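Local structure of glycine betaine, L-proline ABC transporter, glycine/betaine/L-proline-binding protein (ProX) (Borrelia burgdorferi, 3TMG) at residues V139-Y147 against D197-G205; E160-I171 against P180-Y191. The protein binds glycine betaine and probably serves as the substrate-binding component of an ABC transporter for it and related quaternary amines. All coordinates share one frame; numbering follows the deposited sequence.

How the interactions relate
Interaction 1 and interaction 2 lie in the same substrate-binding fold, with centres about 19 Å apart, and both segments of interaction 2 belong to the 49 residues that separate the two segments of interaction 1. They touch where Thr140 OG1 packs on Pro180 CB at 3.4 Å. Trimethyl glycine sits nearer to interaction 2, which supplies Trp182 to its pocket. Interaction 1 approaches the ligand indirectly: the side chain of Val139 stays about 8 Å from it, but helix 135-146, on which 139-147 lies, carries near its start Thr136, whose backbone N is hydrogen-bonded to the ligand. Pro180 and Thr140 both lie about 4 Å from Thr136, side chain to side chain.

Interaction 1 (V139-Y147 against D197-G205); sequences VTEQALNYY and DDPDLIMGG
Ala143 and Ile202 bring the two backbones together, their CA atoms 5.9 Å apart, and from there the chains diverge to 9.2 Å between the CA atoms of Tyr147 and Asp200. In this substrate-binding domain of the periplasmic binding protein class, the contact ties helix 135-146, from Val139 to its C-terminal end and on to Tyr147, to the loop between strands 193-195 and 207-214, which folds as two successive type I beta turns, Asp198 to Leu201 and Leu201 to Gly204. Ile202 is the central piece. Its CG2 branch rests on CA and CB of Ala143, while the other branch lays CD1 over the middle of one face of Tyr146. That CH-pi contact measures 3.6 Å from CD1 to the ring centroid, only 4° off the ring normal. The Tyr146 ring in turn sets its CD2 edge over a face of Tyr147. Both phenols then reach the loop. Tyr146 OH donates to Asp200 OD2 in a bond modelled very short, at 2.5 Å, a length best treated as doubtful. Tyr147 carries its CG beside the backbone N (chi1 -75°), which swings the ring across to the first turn. There its OH gives its proton to the anti lone pair of Asp198 OD1, 2.6 Å away, and accepts from Asp200 N at 3.0 Å with an N-H...O angle of 162°, so two bonds fix the hydroxyl. The carboxylate of Asp198 also takes Ile202 N on OD1 and Met203 N on OD2, both from the syn side, and so ties the first turn to the second. At the other end of the contact, Met203 folds its bent chain back to the helix: SD lies 3.8 Å from Val139 CG1, and CE lies 3.7 Å from Thr140 OG1, a hydroxyl already hydrogen-bonded to Thr136 O.

Interaction 2 (E160-I171 against P180-Y191); sequences ESVMLASLDSSI and PLWKPHWAFSRY. With BET (trimethyl glycine), chain E.
Leu164 pushes the branched end of its side chain into the hollow lined by His185, Trp186 and Ala187: CD1 meets the edge of the His185 ring and, at 4.0 Å, CZ2 of Trp186, while CD2 lies by His185 CE1 and, a little farther off, Ala187 CB. One turn on, Leu167 CD2 fits between Leu181 CD1, 3.7 Å away, and the CD2 side of Tyr191. Ile171 CD1 packs against CB and CG of the same tyrosine, and Asp168, whose OD1 is salt-bridged to Lys172, crosses it nearly at a right angle with OD1 at the ring edge. On the other flank, Met163, its chain bent at chi2 and chi3, curls CE into the corner formed by Pro180 O, Leu181 CD2 and the far end of the Trp182 indole; that carbonyl is buried, with no polar partner in the model. Helix 160-172 thus lies across strand 179-183 of the substrate-binding fold, the axes of 160-171 and 180-183 100° apart, and packs behind the ligand pocket. Trp182 is the shared wall: atom C2 of the bound trimethyl glycine stands 3.5 Å from CD2 over one face, in a pocket that Trp25 and Trp72 also line, and Leu181 CD2 backs the opposite face. Glu160 holds a nearly extended chain past the six-membered rim of that indole. Its OE1 is bonded to Gly26 N, and OE2 accepts from His185 NE2 at 2.7 Å in a somewhat bent bond (N-H...O 144°), nearly along its own C-O axis and close to the imidazole plane. A water also donates to OE2. The other imidazole nitrogen, ND1, accepts from Ala187 N at 3.0 Å, a capping bond at the turn that leads into the helix, so that bonds at both nitrogens fix the rotation of the ring.

Interaction 1 (V139-Y147 against D197-G205)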
loop_
_atom_site.group_PDB
_atom_site.type_symbol
_atom_site.label_atom_id
_atom_site.label_comp_id
_atom_site.label_asym_id
_atom_site.label_seq_id
_atom_site.Cartn_x
_atom_site.Cartn_y
_atom_site.Cartn_z
ATOM N N VAL A 139 -11.184 4.706 -6.128
ATOM C CA VAL A 139 -11.866 5.720 -5.283
ATOM C C VAL A 139 -11.598 7.131 -5.828
ATOM O O VAL A 139 -12.445 7.995 -5.793
ATOM C CB VAL A 139 -11.442 5.625 -3.799
ATOM C CG1 VAL A 139 -12.192 6.678 -3.003
ATOM C CG2 VAL A 139 -11.845 4.221 -3.258
ATOM N N THR A 140 -10.409 7.332 -6.368
ATOM C CA THR A 140 -10.107 8.611 -7.043
ATOM C C THR A 140 -11.105 8.900 -8.195
ATOM O O THR A 140 -11.613 10.012 -8.337
ATOM C CB THR A 140 -8.690 8.586 -7.607
ATOM O OG1 THR A 140 -7.749 8.554 -6.519
ATOM C CG2 THR A 140 -8.449 9.843 -8.433
ATOM N N GLU A 141 -11.358 7.904 -9.027
ATOM C CA GLU A 141 -12.342 8.070 -10.102
ATOM C C GLU A 141 -13.731 8.359 -9.519
ATOM O O GLU A 141 -14.490 9.188 -10.056
ATOM C CB GLU A 141 -12.377 6.821 -10.982
ATOM C CG GLU A 141 -13.322 6.943 -12.156
ATOM C CD GLU A 141 -13.556 5.605 -12.817
ATOM O OE1 GLU A 141 -13.141 4.573 -12.251
ATOM O OE2 GLU A 141 -14.143 5.588 -13.920
ATOM N N GLN A 142 -14.076 7.695 -8.410
ATOM C CA GLN A 142 -15.374 7.960 -7.776
ATOM C C GLN A 142 -15.437 9.409 -7.227
ATOM O O GLN A 142 -16.477 10.079 -7.354
ATOM C CB GLN A 142 -15.657 6.915 -6.678
ATOM C CG GLN A 142 -15.851 5.505 -7.267
ATOM C CD GLN A 142 -15.915 4.385 -6.230
ATOM O OE1 GLN A 142 -15.393 4.498 -5.132
ATOM N NE2 GLN A 142 -16.555 3.283 -6.600
ATOM N N ALA A 143 -14.331 9.894 -6.641
ATOM C CA ALA A 143 -14.232 11.297 -6.174
ATOM C C ALA A 143 -14.331 12.342 -7.312
ATOM O O ALA A 143 -15.045 13.361 -7.195
ATOM C CB ALA A 143 -12.936 11.501 -5.378
ATOM N N LEU A 144 -13.649 12.066 -8.427
ATOM C CA LEU A 144 -13.756 12.942 -9.607
ATOM C C LEU A 144 -15.185 13.034 -10.068
ATOM O O LEU A 144 -15.664 14.130 -10.338
ATOM C CB LEU A 144 -12.865 12.496 -10.761
ATOM C CG LEU A 144 -11.380 12.752 -10.524
ATOM C CD1 LEU A 144 -10.539 12.047 -11.596
ATOM C CD2 LEU A 144 -11.036 14.247 -10.443
ATOM N N ASN A 145 -15.888 11.910 -10.088
ATOM C CA ASN A 145 -17.311 11.929 -10.453
ATOM C C ASN A 145 -18.151 12.710 -9.464
ATOM O O ASN A 145 -18.966 13.533 -9.843
ATOM C CB ASN A 145 -17.861 10.512 -10.559
ATOM C CG ASN A 145 -17.256 9.744 -11.699
ATOM O OD1 ASN A 145 -17.132 10.257 -12.820
ATOM N ND2 ASN A 145 -16.910 8.490 -11.448
ATOM N N TYR A 146 -17.970 12.409 -8.194
ATOM C CA TYR A 146 -18.754 13.005 -7.126
ATOM C C TYR A 146 -18.652 14.527 -7.105
ATOM O O TYR A 146 -19.654 15.247 -6.906
ATOM C CB TYR A 146 -18.229 12.468 -5.767
ATOM C CG TYR A 146 -19.033 12.985 -4.600
ATOM C CD1 TYR A 146 -20.228 12.364 -4.223
ATOM C CD2 TYR A 146 -18.619 14.102 -3.905
ATOM C CE1 TYR A 146 -21.000 12.875 -3.173
ATOM C CE2 TYR A 146 -19.360 14.605 -2.850
ATOM C CZ TYR A 146 -20.538 13.993 -2.484
ATOM O OH TYR A 146 -21.259 14.529 -1.432
ATOM N N TYR A 147 -17.436 15.024 -7.252
ATOM C CA TYR A 147 -17.180 16.448 -7.134
ATOM C C TYR A 147 -17.408 17.176 -8.455
ATOM O O TYR A 147 -17.180 18.384 -8.541
ATOM C CB TYR A 147 -15.759 16.707 -6.602
ATOM C CG TYR A 147 -15.645 16.422 -5.111
ATOM C CD1 TYR A 147 -16.320 17.223 -4.177
ATOM C CD2 TYR A 147 -14.873 15.369 -4.635
ATOM C CE1 TYR A 147 -16.238 16.970 -2.804
ATOM C CE2 TYR A 147 -14.779 15.113 -3.264
ATOM C CZ TYR A 147 -15.452 15.935 -2.350
ATOM O OH TYR A 147 -15.342 15.704 -0.977
ATOM N N ASP A 197 -8.214 19.334 0.622
ATOM C CA ASP A 197 -9.362 19.029 1.471
ATOM C C ASP A 197 -10.430 18.230 0.703
ATOM O O ASP A 197 -10.653 18.459 -0.466
ATOM C CB ASP A 197 -9.983 20.342 2.030
ATOM C CG ASP A 197 -9.076 21.033 3.064
ATOM O OD1 ASP A 197 -8.111 20.401 3.584
ATOM O OD2 ASP A 197 -9.330 22.214 3.364
ATOM N N ASP A 198 -11.111 17.332 1.397
ATOM C CA ASP A 198 -12.070 16.407 0.796
ATOM C C ASP A 198 -13.328 16.517 1.672
ATOM O O ASP A 198 -13.529 15.709 2.605
ATOM C CB ASP A 198 -11.414 15.006 0.801
ATOM C CG ASP A 198 -12.371 13.853 0.441
ATOM O OD1 ASP A 198 -13.428 14.081 -0.242
ATOM O OD2 ASP A 198 -11.998 12.702 0.840
ATOM N N PRO A 199 -14.163 17.549 1.408
ATOM C CA PRO A 199 -15.241 17.983 2.341
ATOM C C PRO A 199 -16.183 16.858 2.710
ATOM O O PRO A 199 -16.675 16.800 3.846
ATOM C CB PRO A 199 -16.037 19.018 1.536
ATOM C CG PRO A 199 -15.130 19.464 0.428
ATOM C CD PRO A 199 -13.980 18.502 0.292
ATOM N N ASP A 200 -16.472 16.005 1.740
ATOM C CA ASP A 200 -17.437 14.939 1.952
ATOM C C ASP A 200 -16.791 13.569 2.215
ATOM O O ASP A 200 -17.489 12.537 2.326
ATOM C CB ASP A 200 -18.433 14.919 0.802
ATOM C CG ASP A 200 -19.367 16.122 0.841
ATOM O OD1 ASP A 200 -19.355 16.858 1.836
ATOM O OD2 ASP A 200 -20.142 16.318 -0.105
ATOM N N LEU A 201 -15.460 13.583 2.361
ATOM C CA LEU A 201 -14.672 12.416 2.803
ATOM C C LEU A 201 -14.822 11.220 1.853
ATOM O O LEU A 201 -14.856 10.098 2.283
ATOM C CB LEU A 201 -15.048 11.986 4.247
ATOM C CG LEU A 201 -13.877 11.486 5.106
ATOM C CD1 LEU A 201 -12.952 12.660 5.408
ATOM C CD2 LEU A 201 -14.401 10.875 6.403
ATOM N N ILE A 202 -14.936 11.473 0.550
ATOM C CA ILE A 202 -15.023 10.382 -0.396
ATOM C C ILE A 202 -13.760 9.479 -0.343
ATOM O O ILE A 202 -13.840 8.265 -0.512
ATOM C CB ILE A 202 -15.272 10.949 -1.822
ATOM C CG1 ILE A 202 -16.465 11.934 -1.810
ATOM C CG2 ILE A 202 -15.442 9.817 -2.839
ATOM C CD1 ILE A 202 -17.831 11.337 -1.408
ATOM N N MET A 203 -12.603 10.084 -0.101
ATOM C CA MET A 203 -11.362 9.328 -0.022
ATOM C C MET A 203 -11.154 8.640 1.336
ATOM O O MET A 203 -10.160 7.891 1.525
ATOM C CB MET A 203 -10.155 10.228 -0.306
ATOM C CG MET A 203 -10.216 11.037 -1.614
ATOM S SD MET A 203 -10.234 9.948 -3.035
ATOM C CE MET A 203 -8.599 9.211 -3.005
ATOM N N GLY A 204 -12.057 8.884 2.284
ATOM C CA GLY A 204 -11.969 8.205 3.593
ATOM C C GLY A 204 -11.237 9.057 4.622
ATOM O O GLY A 204 -10.579 10.038 4.275
ATOM N N GLY A 205 -11.373 8.708 5.901
ATOM C CA GLY A 205 -10.565 9.374 6.951
ATOM C C GLY A 205 -9.238 8.648 7.069
ATOM O O GLY A 205 -8.707 8.128 6.075
#

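Interaction 2 (E160-I171 against P180-Y191)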
loop_
_atom_site.group_PDB
_atom_site.type_symbol
_atom_site.label_atom_id
_atom_site.label_comp_id
_atom_site.label_asym_id
_atom_site.label_seq_id
_atom_site.Cartn_x
_atom_site.Cartn_y
_atom_site.Cartn_z
ATOM N N GLU A 160 2.629 3.463 -9.773
ATOM C CA GLU A 160 3.246 4.262 -8.729
ATOM C C GLU A 160 4.557 4.913 -9.260
ATOM O O GLU A 160 4.776 6.077 -9.009
ATOM C CB GLU A 160 3.535 3.457 -7.457
ATOM C CG GLU A 160 4.017 4.356 -6.297
ATOM C CD GLU A 160 4.581 3.613 -5.077
ATOM O OE1 GLU A 160 4.612 2.381 -5.098
ATOM O OE2 GLU A 160 5.025 4.257 -4.086
ATOM N N SER A 161 5.388 4.146 -9.981
ATOM C CA SER A 161 6.673 4.656 -10.479
ATOM C C SER A 161 6.512 5.806 -11.494
ATOM O O SER A 161 7.202 6.839 -11.397
ATOM C CB SER A 161 7.505 3.518 -11.081
ATOM O OG SER A 161 8.006 2.720 -10.028
ATOM N N VAL A 162 5.599 5.641 -12.444
ATOM C CA VAL A 162 5.348 6.662 -13.462
ATOM C C VAL A 162 4.734 7.898 -12.799
ATOM O O VAL A 162 5.158 9.032 -13.090
ATOM C CB VAL A 162 4.412 6.153 -14.589
ATOM C CG1 VAL A 162 3.929 7.298 -15.430
ATOM C CG2 VAL A 162 5.126 5.113 -15.428
ATOM N N MET A 163 3.741 7.683 -11.908
ATOM C CA MET A 163 3.109 8.806 -11.171
ATOM C C MET A 163 4.181 9.620 -10.414
ATOM O O MET A 163 4.245 10.838 -10.537
ATOM C CB MET A 163 1.993 8.304 -10.214
ATOM C CG MET A 163 1.360 9.390 -9.332
ATOM S SD MET A 163 2.286 9.822 -7.833
ATOM C CE MET A 163 1.887 8.357 -6.868
ATOM N N LEU A 164 5.040 8.939 -9.672
ATOM C CA LEU A 164 6.117 9.635 -8.926
ATOM C C LEU A 164 7.180 10.319 -9.792
ATOM O O LEU A 164 7.633 11.407 -9.460
ATOM C CB LEU A 164 6.788 8.707 -7.935
ATOM C CG LEU A 164 5.886 8.183 -6.803
ATOM C CD1 LEU A 164 6.607 6.999 -6.187
ATOM C CD2 LEU A 164 5.665 9.327 -5.811
ATOM N N ALA A 165 7.576 9.680 -10.889
ATOM C CA ALA A 165 8.447 10.336 -11.871
ATOM C C ALA A 165 7.781 11.587 -12.470
ATOM O O ALA A 165 8.436 12.619 -12.616
ATOM C CB ALA A 165 8.900 9.343 -12.959
ATOM N N SER A 166 6.485 11.529 -12.786
ATOM C CA SER A 166 5.788 12.727 -13.266
ATOM C C SER A 166 5.710 13.851 -12.214
ATOM O O SER A 166 5.876 15.022 -12.531
ATOM C CB SER A 166 4.375 12.403 -13.740
ATOM O OG SER A 166 4.366 11.266 -14.572
ATOM N N LEU A 167 5.383 13.490 -10.967
ATOM C CA LEU A 167 5.441 14.454 -9.843
ATOM C C LEU A 167 6.833 15.116 -9.709
ATOM O O LEU A 167 6.937 16.342 -9.573
ATOM C CB LEU A 167 5.036 13.751 -8.504
ATOM C CG LEU A 167 5.094 14.585 -7.200
ATOM C CD1 LEU A 167 4.118 15.738 -7.250
ATOM C CD2 LEU A 167 4.749 13.696 -5.996
ATOM N N ASP A 168 7.879 14.286 -9.721
ATOM C CA ASP A 168 9.273 14.769 -9.630
ATOM C C ASP A 168 9.542 15.770 -10.769
ATOM O O ASP A 168 10.049 16.862 -10.537
ATOM C CB ASP A 168 10.257 13.593 -9.697
ATOM C CG ASP A 168 11.702 13.995 -9.329
ATOM O OD1 ASP A 168 11.923 14.956 -8.570
ATOM O OD2 ASP A 168 12.640 13.326 -9.798
ATOM N N SER A 169 9.135 15.404 -11.982
ATOM C CA SER A 169 9.341 16.231 -13.178
ATOM C C SER A 169 8.631 17.567 -13.142
ATOM O O SER A 169 9.237 18.606 -13.460
ATOM C CB SER A 169 8.885 15.480 -14.439
ATOM O OG SER A 169 9.765 14.420 -14.726
ATOM N N SER A 170 7.344 17.532 -12.816
ATOM C CA SER A 170 6.531 18.733 -12.683
ATOM C C SER A 170 7.077 19.693 -11.647
ATOM O O SER A 170 7.118 20.920 -11.895
ATOM C CB SER A 170 5.100 18.371 -12.336
ATOM O OG SER A 170 4.441 17.873 -13.482
ATOM N N ILE A 171 7.497 19.160 -10.499
ATOM C CA ILE A 171 7.989 20.027 -9.418
ATOM C C ILE A 171 9.299 20.721 -9.815
ATOM O O ILE A 171 9.459 21.908 -9.581
ATOM C CB ILE A 171 8.134 19.282 -8.092
ATOM C CG1 ILE A 171 6.748 19.131 -7.458
ATOM C CG2 ILE A 171 9.105 19.998 -7.129
ATOM C CD1 ILE A 171 6.739 18.179 -6.290
ATOM N N PRO A 180 -3.088 11.134 -7.304
ATOM C CA PRO A 180 -3.569 10.548 -6.088
ATOM C C PRO A 180 -2.291 10.073 -5.353
ATOM O O PRO A 180 -1.367 9.543 -5.996
ATOM C CB PRO A 180 -4.449 9.388 -6.576
ATOM C CG PRO A 180 -3.854 8.990 -7.897
ATOM C CD PRO A 180 -3.233 10.230 -8.479
ATOM N N LEU A 181 -2.163 10.420 -4.087
ATOM C CA LEU A 181 -1.017 9.958 -3.284
ATOM C C LEU A 181 -1.565 9.521 -1.924
ATOM O O LEU A 181 -2.767 9.563 -1.683
ATOM C CB LEU A 181 0.097 11.011 -3.143
ATOM C CG LEU A 181 1.402 10.611 -3.854
ATOM C CD1 LEU A 181 2.419 11.744 -3.872
ATOM C CD2 LEU A 181 2.025 9.356 -3.220
ATOM N N TRP A 182 -0.686 9.066 -1.042
ATOM C CA TRP A 182 -1.147 8.466 0.183
ATOM C C TRP A 182 -0.027 8.563 1.150
ATOM O O TRP A 182 1.144 8.827 0.752
ATOM C CB TRP A 182 -1.573 6.989 -0.037
ATOM C CG TRP A 182 -0.475 6.143 -0.665
ATOM C CD1 TRP A 182 0.563 5.440 -0.036
ATOM C CD2 TRP A 182 -0.260 5.970 -2.089
ATOM N NE1 TRP A 182 1.366 4.808 -0.973
ATOM C CE2 TRP A 182 0.932 5.119 -2.233
ATOM C CE3 TRP A 182 -0.943 6.407 -3.238
ATOM C CZ2 TRP A 182 1.406 4.727 -3.480
ATOM C CZ3 TRP A 182 -0.448 6.025 -4.494
ATOM C CH2 TRP A 182 0.694 5.195 -4.615
ATOM N N LYS A 183 -0.379 8.392 2.428
ATOM C CA LYS A 183 0.609 8.166 3.470
ATOM C C LYS A 183 0.339 6.782 4.032
ATOM O O LYS A 183 -0.824 6.352 4.131
ATOM C CB LYS A 183 0.552 9.243 4.594
ATOM C CG LYS A 183 0.876 10.644 4.124
ATOM C CD LYS A 183 0.826 11.658 5.284
ATOM C CE LYS A 183 1.537 12.972 4.920
ATOM N NZ LYS A 183 1.190 14.046 5.917
ATOM N N PRO A 184 1.406 6.067 4.430
ATOM C CA PRO A 184 2.793 6.497 4.550
ATOM C C PRO A 184 3.503 6.523 3.199
ATOM O O PRO A 184 3.380 5.575 2.425
ATOM C CB PRO A 184 3.435 5.409 5.451
ATOM C CG PRO A 184 2.601 4.176 5.165
ATOM C CD PRO A 184 1.183 4.697 4.911
ATOM N N HIS A 185 4.242 7.595 2.920
ATOM C CA HIS A 185 5.046 7.638 1.698
ATOM C C HIS A 185 6.155 8.636 1.907
ATOM O O HIS A 185 5.918 9.726 2.484
ATOM C CB HIS A 185 4.192 7.995 0.460
ATOM C CG HIS A 185 4.809 7.539 -0.851
ATOM N ND1 HIS A 185 5.894 8.130 -1.372
ATOM C CD2 HIS A 185 4.506 6.474 -1.697
ATOM C CE1 HIS A 185 6.240 7.531 -2.548
ATOM N NE2 HIS A 185 5.396 6.522 -2.756
ATOM N N TRP A 186 7.361 8.291 1.474
ATOM C CA TRP A 186 8.508 9.257 1.562
ATOM C C TRP A 186 8.341 10.483 0.659
ATOM O O TRP A 186 9.036 11.500 0.842
ATOM C CB TRP A 186 9.848 8.531 1.282
ATOM C CG TRP A 186 9.777 7.767 -0.013
ATOM C CD1 TRP A 186 9.528 6.399 -0.197
ATOM C CD2 TRP A 186 9.821 8.329 -1.366
ATOM N NE1 TRP A 186 9.420 6.091 -1.539
ATOM C CE2 TRP A 186 9.626 7.204 -2.291
ATOM C CE3 TRP A 186 10.025 9.606 -1.889
ATOM C CZ2 TRP A 186 9.662 7.369 -3.650
ATOM C CZ3 TRP A 186 10.014 9.760 -3.269
ATOM C CH2 TRP A 186 9.842 8.658 -4.132
ATOM N N ALA A 187 7.396 10.447 -0.293
ATOM C CA ALA A 187 7.179 11.624 -1.170
ATOM C C ALA A 187 6.860 12.894 -0.363
ATOM O O ALA A 187 7.245 13.992 -0.770
ATOM C CB ALA A 187 6.066 11.364 -2.188
ATOM N N PHE A 188 6.159 12.736 0.776
ATOM C CA PHE A 188 5.836 13.870 1.645
ATOM C C PHE A 188 7.040 14.467 2.356
ATOM O O PHE A 188 7.028 15.645 2.730
ATOM C CB PHE A 188 4.718 13.470 2.648
ATOM C CG PHE A 188 3.385 13.372 1.983
ATOM C CD1 PHE A 188 2.637 14.522 1.782
ATOM C CD2 PHE A 188 2.906 12.156 1.500
ATOM C CE1 PHE A 188 1.420 14.458 1.106
ATOM C CE2 PHE A 188 1.690 12.096 0.827
ATOM C CZ PHE A 188 0.952 13.253 0.634
ATOM N N SER A 189 8.117 13.708 2.509
ATOM C CA SER A 189 9.316 14.357 3.045
ATOM C C SER A 189 10.315 14.796 1.988
ATOM O O SER A 189 11.045 15.753 2.196
ATOM C CB SER A 189 9.962 13.513 4.129
ATOM O OG SER A 189 10.247 12.256 3.591
ATOM N N ARG A 190 10.326 14.132 0.832
ATOM C CA ARG A 190 11.269 14.453 -0.218
ATOM C C ARG A 190 10.783 15.677 -1.004
ATOM O O ARG A 190 11.578 16.479 -1.480
ATOM C CB ARG A 190 11.467 13.245 -1.166
ATOM C CG ARG A 190 12.688 13.396 -2.066
ATOM C CD ARG A 190 12.950 12.181 -2.959
ATOM N NE ARG A 190 13.205 10.922 -2.241
ATOM C CZ ARG A 190 13.289 9.746 -2.873
ATOM N NH1 ARG A 190 13.143 9.708 -4.192
ATOM N NH2 ARG A 190 13.513 8.615 -2.212
ATOM N N TYR A 191 9.463 15.778 -1.182
ATOM C CA TYR A 191 8.848 16.907 -1.895
ATOM C C TYR A 191 7.998 17.759 -0.958
ATOM O O TYR A 191 7.586 17.284 0.070
ATOM C CB TYR A 191 7.974 16.414 -3.049
ATOM C CG TYR A 191 8.699 15.460 -3.960
ATOM C CD1 TYR A 191 9.807 15.897 -4.732
ATOM C CD2 TYR A 191 8.277 14.145 -4.091
ATOM C CE1 TYR A 191 10.466 15.019 -5.582
ATOM C CE2 TYR A 191 8.931 13.268 -4.941
ATOM C CZ TYR A 191 10.033 13.705 -5.657
ATOM O OH TYR A 191 10.683 12.833 -6.502
HETATM N N BET E . -2.012 2.098 -2.161
HETATM C CA BET E . -2.849 0.937 -1.815
HETATM C C BET E . -4.290 1.254 -2.241
HETATM O O BET E . -4.716 1.217 -3.426
HETATM O OXT BET E . -5.019 1.597 -1.333
HETATM C C1 BET E . -0.637 1.943 -1.656
HETATM C C2 BET E . -2.555 3.315 -1.570
HETATM C C3 BET E . -1.983 2.260 -3.628
HETATM O O HOH W 1 7.958 3.833 -3.778
#